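Local coordinates for protein nourseothricin acetyltransferase (Streptomyces noursei, PDB 5C82) that probably transfers an acetyl group to the antibiotic nourseothricin, which would give resistance to it, as a member of the GNAT acetyltransferase family, at residues A20-G28 against V83-F94. The protein carries 1 engineered substitution. Residues are numbered along the deposited sequence; the frame is centred on the assembly and turned at random.
Sequences AEAIEALDG and VAYGDDGDLAGF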
loop_
_atom_site.group_PDB
_atom_site.type_symbol
_atom_site.label_atom_id
_atom_site.label_comp_id
_atom_site.label_asym_id
_atom_site.label_seq_id
_atom_site.Cartn_x
_atom_site.Cartn_y
_atom_site.Cartn_z
ATOM N N ALA A 20 16.822 21.315 0.061
ATOM C CA ALA A 20 15.359 21.368 -0.011
ATOM C C ALA A 20 14.799 22.100 -1.231
ATOM O O ALA A 20 13.916 21.567 -1.897
ATOM C CB ALA A 20 14.778 21.952 1.271
ATOM N N GLU A 21 15.333 23.285 -1.546
ATOM C CA GLU A 21 14.886 24.077 -2.694
ATOM C C GLU A 21 15.146 23.378 -4.023
ATOM O O GLU A 21 14.249 23.345 -4.868
ATOM C CB GLU A 21 15.534 25.468 -2.707
ATOM C CG GLU A 21 14.877 26.434 -1.737
ATOM C CD GLU A 21 15.094 27.903 -2.042
ATOM O OE1 GLU A 21 16.259 28.308 -2.260
ATOM O OE2 GLU A 21 14.094 28.657 -2.037
ATOM N N ALA A 22 16.377 22.860 -4.222
ATOM C CA ALA A 22 16.772 22.178 -5.451
ATOM C C ALA A 22 15.940 20.901 -5.651
ATOM O O ALA A 22 15.510 20.631 -6.768
ATOM C CB ALA A 22 18.262 21.868 -5.436
ATOM N N ILE A 23 15.653 20.177 -4.565
ATOM C CA ILE A 23 14.838 18.950 -4.572
ATOM C C ILE A 23 13.417 19.261 -5.084
ATOM O O ILE A 23 12.953 18.613 -6.035
ATOM C CB ILE A 23 14.882 18.232 -3.190
ATOM C CG1 ILE A 23 16.299 17.623 -2.957
ATOM C CG2 ILE A 23 13.788 17.149 -3.078
ATOM C CD1 ILE A 23 16.626 17.176 -1.537
ATOM N N GLU A 24 12.780 20.298 -4.483
ATOM C CA GLU A 24 11.456 20.843 -4.814
ATOM C C GLU A 24 11.389 21.276 -6.286
ATOM O O GLU A 24 10.487 20.847 -7.000
ATOM C CB GLU A 24 11.148 22.058 -3.909
ATOM C CG GLU A 24 10.187 21.775 -2.764
ATOM C CD GLU A 24 10.151 22.828 -1.664
ATOM O OE1 GLU A 24 10.088 24.037 -1.986
ATOM O OE2 GLU A 24 10.158 22.437 -0.473
ATOM N N ALA A 25 12.366 22.093 -6.731
ATOM C CA ALA A 25 12.476 22.652 -8.081
ATOM C C ALA A 25 12.750 21.649 -9.184
ATOM O O ALA A 25 12.498 21.968 -10.351
ATOM C CB ALA A 25 13.553 23.726 -8.114
ATOM N N LEU A 26 13.345 20.487 -8.851
ATOM C CA LEU A 26 13.695 19.486 -9.853
ATOM C C LEU A 26 12.445 19.032 -10.603
ATOM O O LEU A 26 11.401 18.759 -10.004
ATOM C CB LEU A 26 14.474 18.307 -9.240
ATOM C CG LEU A 26 15.030 17.243 -10.212
ATOM C CD1 LEU A 26 16.396 16.761 -9.762
ATOM C CD2 LEU A 26 14.072 16.071 -10.337
ATOM N N ASP A 27 12.576 18.985 -11.918
ATOM C CA ASP A 27 11.529 18.639 -12.858
ATOM C C ASP A 27 11.299 17.123 -12.973
ATOM O O ASP A 27 11.986 16.446 -13.735
ATOM C CB ASP A 27 11.870 19.260 -14.229
ATOM C CG ASP A 27 10.778 19.167 -15.278
ATOM O OD1 ASP A 27 9.592 19.062 -14.892
ATOM O OD2 ASP A 27 11.102 19.287 -16.477
ATOM N N GLY A 28 10.287 16.629 -12.275
ATOM C CA GLY A 28 9.903 15.225 -12.330
ATOM C C GLY A 28 8.901 14.900 -13.425
ATOM O O GLY A 28 8.331 13.804 -13.440
ATOM N N VAL A 83 21.187 12.475 -2.783
ATOM C CA VAL A 83 21.171 13.439 -3.892
ATOM C C VAL A 83 22.326 13.154 -4.821
ATOM O O VAL A 83 23.367 12.680 -4.372
ATOM C CB VAL A 83 21.198 14.922 -3.399
ATOM C CG1 VAL A 83 19.866 15.336 -2.767
ATOM C CG2 VAL A 83 22.383 15.193 -2.455
ATOM N N ALA A 84 22.162 13.492 -6.090
ATOM C CA ALA A 84 23.184 13.388 -7.139
ATOM C C ALA A 84 23.341 14.761 -7.776
ATOM O O ALA A 84 22.351 15.338 -8.232
ATOM C CB ALA A 84 22.768 12.375 -8.203
ATOM N N TYR A 85 24.557 15.311 -7.752
ATOM C CA TYR A 85 24.847 16.627 -8.343
ATOM C C TYR A 85 25.771 16.491 -9.545
ATOM O O TYR A 85 26.734 15.735 -9.511
ATOM C CB TYR A 85 25.455 17.587 -7.304
ATOM C CG TYR A 85 24.421 18.266 -6.430
ATOM C CD1 TYR A 85 23.988 17.680 -5.245
ATOM C CD2 TYR A 85 23.891 19.506 -6.778
ATOM C CE1 TYR A 85 23.020 18.288 -4.451
ATOM C CE2 TYR A 85 22.927 20.131 -5.983
ATOM C CZ TYR A 85 22.494 19.516 -4.823
ATOM O OH TYR A 85 21.547 20.125 -4.038
ATOM N N GLY A 86 25.475 17.241 -10.590
ATOM C CA GLY A 86 26.299 17.277 -11.791
ATOM C C GLY A 86 27.486 18.208 -11.632
ATOM O O GLY A 86 27.614 18.863 -10.593
ATOM N N ASP A 87 28.353 18.282 -12.675
ATOM C CA ASP A 87 29.551 19.139 -12.726
ATOM C C ASP A 87 29.216 20.625 -12.564
ATOM O O ASP A 87 29.961 21.364 -11.923
ATOM C CB ASP A 87 30.328 18.927 -14.040
ATOM C CG ASP A 87 31.316 17.774 -14.019
ATOM O OD1 ASP A 87 32.304 17.847 -13.247
ATOM O OD2 ASP A 87 31.142 16.826 -14.827
ATOM N N ASP A 88 28.075 21.031 -13.114
ATOM C CA ASP A 88 27.526 22.383 -13.119
ATOM C C ASP A 88 27.025 22.909 -11.750
ATOM O O ASP A 88 26.733 24.100 -11.639
ATOM C CB ASP A 88 26.398 22.448 -14.168
ATOM C CG ASP A 88 25.296 21.385 -14.053
ATOM O OD1 ASP A 88 25.200 20.724 -12.984
ATOM O OD2 ASP A 88 24.513 21.237 -15.017
ATOM N N GLY A 89 26.904 22.028 -10.749
ATOM C CA GLY A 89 26.377 22.363 -9.424
ATOM C C GLY A 89 24.865 22.205 -9.317
ATOM O O GLY A 89 24.274 22.478 -8.269
ATOM N N ASP A 90 24.224 21.746 -10.398
ATOM C CA ASP A 90 22.778 21.532 -10.435
ATOM C C ASP A 90 22.423 20.133 -9.977
ATOM O O ASP A 90 23.176 19.172 -10.209
ATOM C CB ASP A 90 22.214 21.806 -11.844
ATOM C CG ASP A 90 22.287 23.276 -12.273
ATOM O OD1 ASP A 90 21.875 24.158 -11.471
ATOM O OD2 ASP A 90 22.734 23.543 -13.413
ATOM N N LEU A 91 21.263 20.018 -9.329
ATOM C CA LEU A 91 20.754 18.745 -8.869
ATOM C C LEU A 91 20.327 17.905 -10.064
ATOM O O LEU A 91 19.521 18.343 -10.875
ATOM C CB LEU A 91 19.623 18.948 -7.879
ATOM C CG LEU A 91 19.124 17.685 -7.174
ATOM C CD1 LEU A 91 20.198 17.063 -6.297
ATOM C CD2 LEU A 91 17.921 17.988 -6.382
ATOM N N ALA A 92 20.939 16.736 -10.214
ATOM C CA ALA A 92 20.659 15.832 -11.324
ATOM C C ALA A 92 19.554 14.882 -10.913
ATOM O O ALA A 92 18.807 14.388 -11.776
ATOM C CB ALA A 92 21.909 15.048 -11.698
ATOM N N GLY A 93 19.453 14.633 -9.605
ATOM C CA GLY A 93 18.459 13.708 -9.100
ATOM C C GLY A 93 18.536 13.429 -7.624
ATOM O O GLY A 93 19.511 13.799 -6.967
ATOM N N PHE A 94 17.472 12.792 -7.096
ATOM C CA PHE A 94 17.385 12.410 -5.686
ATOM C C PHE A 94 16.572 11.144 -5.504
ATOM O O PHE A 94 15.777 10.777 -6.373
ATOM C CB PHE A 94 16.816 13.570 -4.812
ATOM C CG PHE A 94 15.365 13.904 -5.077
ATOM C CD1 PHE A 94 15.015 14.825 -6.059
ATOM C CD2 PHE A 94 14.347 13.290 -4.348
ATOM C CE1 PHE A 94 13.675 15.113 -6.324
ATOM C CE2 PHE A 94 13.001 13.569 -4.622
ATOM C CZ PHE A 94 12.672 14.481 -5.606
#
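A22 opens the contact by setting its CB 4.0 Å from L91 CD2, while L91 CD2 also reaches A22 C at 3.6 Å. The hydroxyl end of Y85 also comes near A22 CB, but its OH is hydrogen-bonded to D19 OD1, just before helix 20-25, and L91 CD1 lies over one face of its ring, offset toward the rim. I23 divides its branches among three partners. CG2, trans to the backbone N while CG1 takes the place beside it (chi1 -70°), sits almost centrally over one face of the F94 ring, 3.7 Å from the centroid and 7° off the normal, a CH-pi contact. CG1 packs on L91 CD2, and CD1 meets V83 CG1 at 3.9 Å, the two side chains crossing at about a right angle. L26, where the chain leaves the helix, inserts CD1 beside the bulged strand: this methyl is 3.9 Å from L91 CG and 3.7 Å from G93 N. Its CD2 approaches F94 CE1 obliquely. The classic bulge has A92 and G93 both facing A84, whose O accepts from both their N atoms. These contacts seat helix 20-25 across strand 91-94 (axes 9.1 Å apart, 83° between directions), on the central GNAT sheet; helix 122-137 touches A84. With no hydrogen bond joining the two segments, aliphatic branches meet the F94 ring, L91, V83 and, for L26, the bulge backbone; between them the fit depends on apolar shape and burial, with a polar tie just outside from Y85 to D19.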